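Local coordinates for protein cytosolic phospholipase A2 delta (Homo sapiens, PDB 5IZ5) that hydrolyses the sn-2 ester bond of glycerophospholipids in a calcium-dependent reaction, preferring linoleic acid at that position, at residues 461-466 with 488-493; 480-485 with 628-633. The protein carries 3 engineered substitutions. One frame throughout, in Å; residues are numbered along the deposited sequence.

In the fold
In the catalytic domain, strand 463-471 runs parallel to strand 360-363, and strand 482-487 returns antiparallel beside it. Contact 1 closes this hairpin at its base: 21 residues lie between its segments, and 488-493 turns the chain into strand 492-494, on the other side of strand 482-487. Contact 2 starts within that loop, at the entry to strand 482-487, and closes a far longer one of 142 residues by reaching the end of helix 623-628 and the start of helix 631-634. The two contacts therefore cross. They also meet directly, Gly493 O lying 3.7 Å from Val485 CG1, although their centres are about 22 Å apart.

Contact 1 (461-466 with 488-493); sequences NPLPLY and SPYEVG
Pro464 and Pro489 press their rings together where the antiparallel hairpin of strands 463-471 and 482-487 opens at its base and the chain turns toward strand 492-494. The closest ring atoms are the two CG carbons, 3.7 Å apart. Pro489 CD also approaches the carbonyl oxygen Pro464 O at 3.5 Å, packing against the strand backbone as well as its side chain. Leu463 reaches the turn with one methyl: its CG lies anti to the backbone N (chi1 178°), and CD1 settles obliquely against the Tyr490 ring, 3.8 Å from CE2. A second methyl, Leu465 CD2, completes the tight part by meeting Ser488 CB at 3.9 Å. No hydrogen bond joins the segments here, and the contact is held by apolar packing deep in the mixed sheet of the catalytic domain.

From Glu491 onward the turn parts from 461-466, and neither Glu491 nor Val492 touches it. This looser end is buried too, and Glu491 is held instead by a salt bridge to Arg665. Helix 367-375 covers Pro464, while helix 292-313 packs on Leu463 and Tyr490. The backbone bond from Ser488 N to Glu491 O (2.9 Å) closes the turn, and an ST turn and ST motif reinforce it: Ser488 OG accepts from Tyr490 N at 3.0 Å and, nearly straight at 167°, from Glu491 N at 3.1 Å.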
ATOM      1  N   ASN B 461       6.639  -8.879  22.953  1.00 40.02           N
ATOM      2  CA  ASN B 461       5.782  -9.529  21.965  1.00 40.12           C
ATOM      3  C   ASN B 461       6.522  -9.571  20.636  1.00 38.64           C
ATOM      4  O   ASN B 461       7.497  -8.835  20.455  1.00 40.10           O
ATOM      5  CB  ASN B 461       4.455  -8.773  21.789  1.00 40.21           C
ATOM      6  CG  ASN B 461       3.591  -8.776  23.041  1.00 40.73           C
ATOM      7  OD1 ASN B 461       2.998  -9.792  23.401  1.00 40.75           O
ATOM      8  ND2 ASN B 461       3.480  -7.620  23.688  1.00 42.80           N
ATOM      9  N   PRO B 462       6.084 -10.441  19.702  1.00 38.11           N
ATOM     10  CA  PRO B 462       6.668 -10.393  18.351  1.00 37.90           C
ATOM     11  C   PRO B 462       6.282  -9.109  17.604  1.00 36.71           C
ATOM     12  O   PRO B 462       5.286  -8.475  17.953  1.00 35.64           O
ATOM     13  CB  PRO B 462       6.060 -11.616  17.646  1.00 38.52           C
ATOM     14  CG  PRO B 462       5.393 -12.423  18.712  1.00 38.67           C
ATOM     15  CD  PRO B 462       5.041 -11.472  19.813  1.00 37.88           C
ATOM     16  N   LEU B 463       7.064  -8.732  16.600  1.00 37.29           N
ATOM     17  CA  LEU B 463       6.719  -7.592  15.744  1.00 39.86           C
ATOM     18  C   LEU B 463       5.580  -8.000  14.793  1.00 39.87           C
ATOM     19  O   LEU B 463       5.742  -8.945  14.018  1.00 39.42           O
ATOM     20  CB  LEU B 463       7.925  -7.134  14.921  1.00 39.99           C
ATOM     21  CG  LEU B 463       7.652  -5.967  13.959  1.00 44.01           C
ATOM     22  CD1 LEU B 463       7.532  -4.659  14.717  1.00 46.18           C
ATOM     23  CD2 LEU B 463       8.739  -5.846  12.914  1.00 45.69           C
ATOM     24  N   PRO B 464       4.438  -7.292  14.847  1.00 37.77           N
ATOM     25  CA  PRO B 464       3.317  -7.605  13.967  1.00 37.69           C
ATOM     26  C   PRO B 464       3.438  -6.926  12.604  1.00 37.67           C
ATOM     27  O   PRO B 464       3.755  -5.736  12.524  1.00 38.97           O
ATOM     28  CB  PRO B 464       2.120  -7.060  14.734  1.00 37.75           C
ATOM     29  CG  PRO B 464       2.662  -5.892  15.470  1.00 37.10           C
ATOM     30  CD  PRO B 464       4.115  -6.178  15.751  1.00 38.22           C
ATOM     31  N   LEU B 465       3.189  -7.687  11.544  1.00 37.69           N
ATOM     32  CA  LEU B 465       3.293  -7.197  10.173  1.00 36.19           C
ATOM     33  C   LEU B 465       1.978  -7.455   9.431  1.00 37.90           C
ATOM     34  O   LEU B 465       1.564  -8.605   9.255  1.00 37.83           O
ATOM     35  CB  LEU B 465       4.458  -7.884   9.464  1.00 36.88           C
ATOM     36  CG  LEU B 465       5.838  -7.568  10.072  1.00 36.79           C
ATOM     37  CD1 LEU B 465       6.866  -8.636   9.736  1.00 36.69           C
ATOM     38  CD2 LEU B 465       6.327  -6.196   9.628  1.00 36.01           C
ATOM     39  N   TYR B 466       1.318  -6.381   9.014  1.00 36.77           N
ATOM     40  CA  TYR B 466       0.034  -6.470   8.335  1.00 35.73           C
ATOM     41  C   TYR B 466       0.251  -6.094   6.870  1.00 37.43           C
ATOM     42  O   TYR B 466       0.938  -5.103   6.578  1.00 37.73           O
ATOM     43  CB  TYR B 466      -0.980  -5.509   8.958  1.00 35.74           C
ATOM     44  CG  TYR B 466      -1.096  -5.508  10.482  1.00 35.44           C
ATOM     45  CD1 TYR B 466      -2.182  -6.106  11.118  1.00 35.21           C
ATOM     46  CD2 TYR B 466      -0.155  -4.858  11.277  1.00 36.13           C
ATOM     47  CE1 TYR B 466      -2.320  -6.084  12.500  1.00 36.78           C
ATOM     48  CE2 TYR B 466      -0.280  -4.835  12.667  1.00 36.84           C
ATOM     49  CZ  TYR B 466      -1.366  -5.445  13.273  1.00 36.50           C
ATOM     50  OH  TYR B 466      -1.517  -5.423  14.648  1.00 35.55           O
ATOM     51  N   SER B 488       3.540  -1.932   9.927  1.00 36.83           N
ATOM     52  CA  SER B 488       3.961  -2.329  11.274  1.00 36.53           C
ATOM     53  C   SER B 488       3.808  -1.140  12.222  1.00 35.38           C
ATOM     54  O   SER B 488       3.589  -0.016  11.767  1.00 34.79           O
ATOM     55  CB  SER B 488       5.416  -2.807  11.272  1.00 36.37           C
ATOM     56  OG  SER B 488       6.311  -1.730  11.485  1.00 35.74           O
ATOM     57  N   PRO B 489       3.938  -1.376  13.543  1.00 35.76           N
ATOM     58  CA  PRO B 489       3.883  -0.257  14.486  1.00 35.21           C
ATOM     59  C   PRO B 489       4.995   0.776  14.299  1.00 33.31           C
ATOM     60  O   PRO B 489       4.842   1.911  14.750  1.00 34.83           O
ATOM     61  CB  PRO B 489       4.016  -0.941  15.853  1.00 36.67           C
ATOM     62  CG  PRO B 489       3.580  -2.349  15.618  1.00 36.91           C
ATOM     63  CD  PRO B 489       4.081  -2.662  14.244  1.00 36.28           C
ATOM     64  N   TYR B 490       6.089   0.393  13.645  1.00 33.02           N
ATOM     65  CA  TYR B 490       7.197   1.302  13.371  1.00 34.98           C
ATOM     66  C   TYR B 490       7.120   1.988  12.010  1.00 36.95           C
ATOM     67  O   TYR B 490       7.482   3.160  11.898  1.00 36.51           O
ATOM     68  CB  TYR B 490       8.545   0.572  13.490  1.00 35.66           C
ATOM     69  CG  TYR B 490       8.812  -0.005  14.861  1.00 36.55           C
ATOM     70  CD1 TYR B 490       8.645   0.766  16.009  1.00 36.83           C
ATOM     71  CD2 TYR B 490       9.248  -1.319  15.013  1.00 36.66           C
ATOM     72  CE1 TYR B 490       8.895   0.244  17.263  1.00 37.77           C
ATOM     73  CE2 TYR B 490       9.490  -1.853  16.268  1.00 37.06           C
ATOM     74  CZ  TYR B 490       9.314  -1.067  17.387  1.00 37.12           C
ATOM     75  OH  TYR B 490       9.557  -1.580  18.634  1.00 37.68           O
ATOM     76  N   GLU B 491       6.685   1.280  10.972  1.00 37.24           N
ATOM     77  CA  GLU B 491       6.598   1.908   9.662  1.00 38.01           C
ATOM     78  C   GLU B 491       5.678   1.207   8.665  1.00 38.61           C
ATOM     79  O   GLU B 491       5.403   0.005   8.770  1.00 36.43           O
ATOM     80  CB  GLU B 491       7.993   2.100   9.049  1.00 39.67           C
ATOM     81  CG  GLU B 491       8.858   0.861   8.997  1.00 41.46           C
ATOM     82  CD  GLU B 491      10.173   1.073   8.261  1.00 41.94           C
ATOM     83  OE1 GLU B 491      10.629   2.227   8.129  1.00 42.92           O
ATOM     84  OE2 GLU B 491      10.762   0.070   7.815  1.00 45.45           O
ATOM     85  N   VAL B 492       5.212   2.010   7.712  1.00 37.53           N
ATOM     86  CA  VAL B 492       4.300   1.597   6.664  1.00 36.14           C
ATOM     87  C   VAL B 492       4.940   1.994   5.344  1.00 35.68           C
ATOM     88  O   VAL B 492       5.370   3.140   5.179  1.00 35.93           O
ATOM     89  CB  VAL B 492       2.945   2.317   6.802  1.00 36.32           C
ATOM     90  CG1 VAL B 492       2.015   1.929   5.665  1.00 36.79           C
ATOM     91  CG2 VAL B 492       2.297   2.006   8.149  1.00 36.52           C
ATOM     92  N   GLY B 493       5.025   1.058   4.407  1.00 36.03           N
ATOM     93  CA  GLY B 493       5.662   1.361   3.137  1.00 36.13           C
ATOM     94  C   GLY B 493       5.730   0.261   2.107  1.00 35.60           C
ATOM     95  O   GLY B 493       5.235  -0.847   2.310  1.00 36.03           O
TER

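Contact 2 (480-485 with 628-633); sequences DFKEWV and WADYQL
The beginning of strand 482-487, in the mixed sheet of the catalytic domain, lies against the link between helices 623-628 and 631-634, where Trp484 meets Trp628, Phe481 meets Leu633, and Asp630 meets the backbone of Lys482. At the inner end two indoles meet: Trp484 CD1 lies 3.8 Å from Trp628 CZ3, with the five-membered ring of Trp484 obliquely placed against the six-membered ring of Trp628 and the planes at 65°. Trp484 NE1 is hydrogen-bonded to Tyr693 OH, which satisfies the nitrogen of this buried indole. The Trp484 side chain is about 8 Å from that of Asp651, the probable proton acceptor, and about 10 Å from that of the nucleophile Ser365.

At the outer end, Phe481 has its ring swung anti to the backbone N (chi1 177°), and the Leu633 side chain crosses that of Phe481 at about a right angle. Leu633 CD1 reaches the ring obliquely, 3.7 Å from Phe481 CD2, and Leu633 CB lies 3.8 Å from the same carbon. Lys472 makes a cation-pi contact with this ring.

Asp630 sits between the two apolar pairs, at the N-cap position of helix 631-634, yet its side chain caps nothing. Its OD1 is 3.2 Å from Lys482 O and its OD2 3.5 Å from Asp480 O, acceptor against acceptor. Lys482 NZ, 7.0 Å from Asp630 OD1, is too far for a salt bridge. The acceptor contacts would tend to disfavour the charge and the helix start to favour it; the apolar pairs supply the attraction.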
ATOM      1  N   ASP B 480      -3.431  -6.881 -13.161  1.00 83.29           N
ATOM      2  CA  ASP B 480      -2.514  -7.628 -12.302  1.00 80.59           C
ATOM      3  C   ASP B 480      -1.233  -6.861 -11.929  1.00 73.95           C
ATOM      4  O   ASP B 480      -0.257  -7.477 -11.494  1.00 74.10           O
ATOM      5  CB  ASP B 480      -2.162  -8.983 -12.943  1.00 83.29           C
ATOM      6  CG  ASP B 480      -1.584  -8.849 -14.344  1.00 85.87           C
ATOM      7  OD1 ASP B 480      -0.940  -9.817 -14.801  1.00 88.31           O
ATOM      8  OD2 ASP B 480      -1.776  -7.797 -14.994  1.00 88.70           O
ATOM      9  N   PHE B 481      -1.232  -5.539 -12.124  1.00 66.28           N
ATOM     10  CA  PHE B 481      -0.259  -4.649 -11.482  1.00 61.33           C
ATOM     11  C   PHE B 481      -0.555  -4.595  -9.992  1.00 57.34           C
ATOM     12  O   PHE B 481      -1.662  -4.238  -9.598  1.00 53.54           O
ATOM     13  CB  PHE B 481      -0.369  -3.243 -12.056  1.00 63.37           C
ATOM     14  CG  PHE B 481       0.542  -2.230 -11.399  1.00 63.92           C
ATOM     15  CD1 PHE B 481       0.121  -1.516 -10.282  1.00 63.39           C
ATOM     16  CD2 PHE B 481       1.809  -1.975 -11.909  1.00 64.92           C
ATOM     17  CE1 PHE B 481       0.947  -0.580  -9.685  1.00 63.35           C
ATOM     18  CE2 PHE B 481       2.637  -1.036 -11.316  1.00 64.09           C
ATOM     19  CZ  PHE B 481       2.205  -0.339 -10.204  1.00 63.24           C
ATOM     20  N   LYS B 482       0.432  -4.924  -9.167  1.00 53.71           N
ATOM     21  CA  LYS B 482       0.196  -5.041  -7.731  1.00 52.12           C
ATOM     22  C   LYS B 482       1.494  -4.922  -6.955  1.00 47.43           C
ATOM     23  O   LYS B 482       2.474  -5.576  -7.278  1.00 46.75           O
ATOM     24  CB  LYS B 482      -0.493  -6.380  -7.422  1.00 55.83           C
ATOM     25  CG  LYS B 482       0.234  -7.593  -7.961  1.00 61.32           C
ATOM     26  CD  LYS B 482      -0.578  -8.842  -7.679  1.00 67.27           C
ATOM     27  CE  LYS B 482       0.293 -10.082  -7.538  1.00 71.04           C
ATOM     28  NZ  LYS B 482      -0.284 -11.018  -6.530  1.00 73.51           N
ATOM     29  N   GLU B 483       1.469  -4.074  -5.932  1.00 43.11           N
ATOM     30  CA  GLU B 483       2.626  -3.733  -5.108  1.00 40.50           C
ATOM     31  C   GLU B 483       2.312  -3.983  -3.642  1.00 37.86           C
ATOM     32  O   GLU B 483       1.283  -3.532  -3.133  1.00 35.53           O
ATOM     33  CB  GLU B 483       2.989  -2.258  -5.306  1.00 40.03           C
ATOM     34  CG  GLU B 483       3.246  -1.907  -6.763  1.00 40.99           C
ATOM     35  CD  GLU B 483       3.409  -0.420  -6.998  1.00 39.27           C
ATOM     36  OE1 GLU B 483       4.363  -0.048  -7.702  1.00 39.75           O
ATOM     37  OE2 GLU B 483       2.580   0.371  -6.494  1.00 39.16           O
ATOM     38  N   TRP B 484       3.204  -4.694  -2.963  1.00 37.03           N
ATOM     39  CA  TRP B 484       2.993  -5.016  -1.557  1.00 38.04           C
ATOM     40  C   TRP B 484       3.272  -3.791  -0.693  1.00 35.43           C
ATOM     41  O   TRP B 484       4.326  -3.163  -0.818  1.00 34.21           O
ATOM     42  CB  TRP B 484       3.864  -6.200  -1.124  1.00 38.73           C
ATOM     43  CG  TRP B 484       3.469  -7.483  -1.805  1.00 40.67           C
ATOM     44  CD1 TRP B 484       4.036  -8.027  -2.918  1.00 41.46           C
ATOM     45  CD2 TRP B 484       2.402  -8.361  -1.428  1.00 40.67           C
ATOM     46  NE1 TRP B 484       3.389  -9.195  -3.254  1.00 42.95           N
ATOM     47  CE2 TRP B 484       2.381  -9.424  -2.355  1.00 41.94           C
ATOM     48  CE3 TRP B 484       1.462  -8.353  -0.398  1.00 42.71           C
ATOM     49  CZ2 TRP B 484       1.452 -10.474  -2.279  1.00 42.59           C
ATOM     50  CZ3 TRP B 484       0.538  -9.396  -0.318  1.00 44.72           C
ATOM     51  CH2 TRP B 484       0.542 -10.445  -1.252  1.00 42.46           C
ATOM     52  N   VAL B 485       2.301  -3.450   0.147  1.00 34.71           N
ATOM     53  CA  VAL B 485       2.446  -2.408   1.145  1.00 35.74           C
ATOM     54  C   VAL B 485       2.357  -3.050   2.531  1.00 34.24           C
ATOM     55  O   VAL B 485       1.330  -3.593   2.939  1.00 33.31           O
ATOM     56  CB  VAL B 485       1.378  -1.305   1.003  1.00 36.11           C
ATOM     57  CG1 VAL B 485       1.550  -0.266   2.099  1.00 36.83           C
ATOM     58  CG2 VAL B 485       1.471  -0.646  -0.367  1.00 36.26           C
ATOM     59  N   TRP B 628      10.805  -7.364  -6.718  1.00 53.36           N
ATOM     60  CA  TRP B 628       9.368  -7.088  -6.657  1.00 53.02           C
ATOM     61  C   TRP B 628       8.774  -6.584  -7.972  1.00 53.71           C
ATOM     62  O   TRP B 628       7.563  -6.425  -8.070  1.00 52.82           O
ATOM     63  CB  TRP B 628       9.080  -6.113  -5.514  1.00 51.86           C
ATOM     64  CG  TRP B 628       9.513  -6.690  -4.206  1.00 51.04           C
ATOM     65  CD1 TRP B 628      10.579  -6.301  -3.445  1.00 49.70           C
ATOM     66  CD2 TRP B 628       8.920  -7.802  -3.529  1.00 50.34           C
ATOM     67  NE1 TRP B 628      10.670  -7.089  -2.323  1.00 51.07           N
ATOM     68  CE2 TRP B 628       9.665  -8.019  -2.351  1.00 49.67           C
ATOM     69  CE3 TRP B 628       7.825  -8.633  -3.799  1.00 51.30           C
ATOM     70  CZ2 TRP B 628       9.352  -9.031  -1.443  1.00 50.36           C
ATOM     71  CZ3 TRP B 628       7.512  -9.641  -2.893  1.00 50.83           C
ATOM     72  CH2 TRP B 628       8.274  -9.829  -1.729  1.00 50.63           C
ATOM     73  N   ALA B 629       9.598  -6.369  -8.994  1.00 57.62           N
ATOM     74  CA  ALA B 629       9.078  -5.790 -10.247  1.00 60.47           C
ATOM     75  C   ALA B 629       8.162  -6.708 -11.072  1.00 63.61           C
ATOM     76  O   ALA B 629       8.558  -7.807 -11.436  1.00 63.05           O
ATOM     77  CB  ALA B 629      10.214  -5.287 -11.137  1.00 59.49           C
ATOM     78  N   ASP B 630       6.942  -6.219 -11.334  1.00 71.92           N
ATOM     79  CA  ASP B 630       6.034  -6.684 -12.408  1.00 74.91           C
ATOM     80  C   ASP B 630       6.606  -6.228 -13.748  1.00 79.09           C
ATOM     81  O   ASP B 630       6.521  -5.044 -14.079  1.00 79.81           O
ATOM     82  CB  ASP B 630       4.630  -6.047 -12.253  1.00 75.55           C
ATOM     83  CG  ASP B 630       3.679  -6.874 -11.395  1.00 77.63           C
ATOM     84  OD1 ASP B 630       3.423  -6.451 -10.247  1.00 71.81           O
ATOM     85  OD2 ASP B 630       3.161  -7.923 -11.870  1.00 79.86           O
ATOM     86  N   TYR B 631       7.134  -7.143 -14.555  1.00 81.38           N
ATOM     87  CA  TYR B 631       8.106  -6.730 -15.576  1.00 82.26           C
ATOM     88  C   TYR B 631       7.669  -5.511 -16.410  1.00 84.99           C
ATOM     89  O   TYR B 631       8.287  -4.431 -16.351  1.00 88.10           O
ATOM     90  CB  TYR B 631       8.472  -7.882 -16.520  1.00 81.25           C
ATOM     91  CG  TYR B 631       9.166  -7.412 -17.793  1.00 80.22           C
ATOM     92  CD1 TYR B 631       8.840  -7.950 -19.039  1.00 77.89           C
ATOM     93  CD2 TYR B 631      10.130  -6.399 -17.748  1.00 80.04           C
ATOM     94  CE1 TYR B 631       9.468  -7.504 -20.196  1.00 77.48           C
ATOM     95  CE2 TYR B 631      10.755  -5.943 -18.898  1.00 80.10           C
ATOM     96  CZ  TYR B 631      10.424  -6.500 -20.117  1.00 79.39           C
ATOM     97  OH  TYR B 631      11.048  -6.048 -21.256  1.00 79.05           O
ATOM     98  N   GLN B 632       6.599  -5.699 -17.176  1.00 82.32           N
ATOM     99  CA  GLN B 632       6.270  -4.796 -18.289  1.00 81.79           C
ATOM    100  C   GLN B 632       5.917  -3.402 -17.798  1.00 82.82           C
ATOM    101  O   GLN B 632       6.466  -2.404 -18.267  1.00 82.92           O
ATOM    102  CB  GLN B 632       5.090  -5.343 -19.105  1.00 80.86           C
ATOM    103  CG  GLN B 632       5.193  -6.831 -19.480  1.00 79.33           C
ATOM    104  CD  GLN B 632       5.826  -7.092 -20.840  1.00 81.21           C
ATOM    105  OE1 GLN B 632       6.669  -7.980 -20.975  1.00 77.87           O
ATOM    106  NE2 GLN B 632       5.412  -6.338 -21.856  1.00 82.14           N
ATOM    107  N   LEU B 633       4.974  -3.338 -16.870  1.00 84.03           N
ATOM    108  CA  LEU B 633       4.599  -2.052 -16.283  1.00 85.54           C
ATOM    109  C   LEU B 633       5.743  -1.373 -15.517  1.00 86.17           C
ATOM    110  O   LEU B 633       5.869  -0.139 -15.533  1.00 87.22           O
ATOM    111  CB  LEU B 633       3.348  -2.209 -15.386  1.00 86.06           C
ATOM    112  CG  LEU B 633       2.224  -1.273 -15.825  1.00 87.42           C
ATOM    113  CD1 LEU B 633       0.840  -1.795 -15.466  1.00 87.37           C
ATOM    114  CD2 LEU B 633       2.441   0.116 -15.256  1.00 87.34           C
TER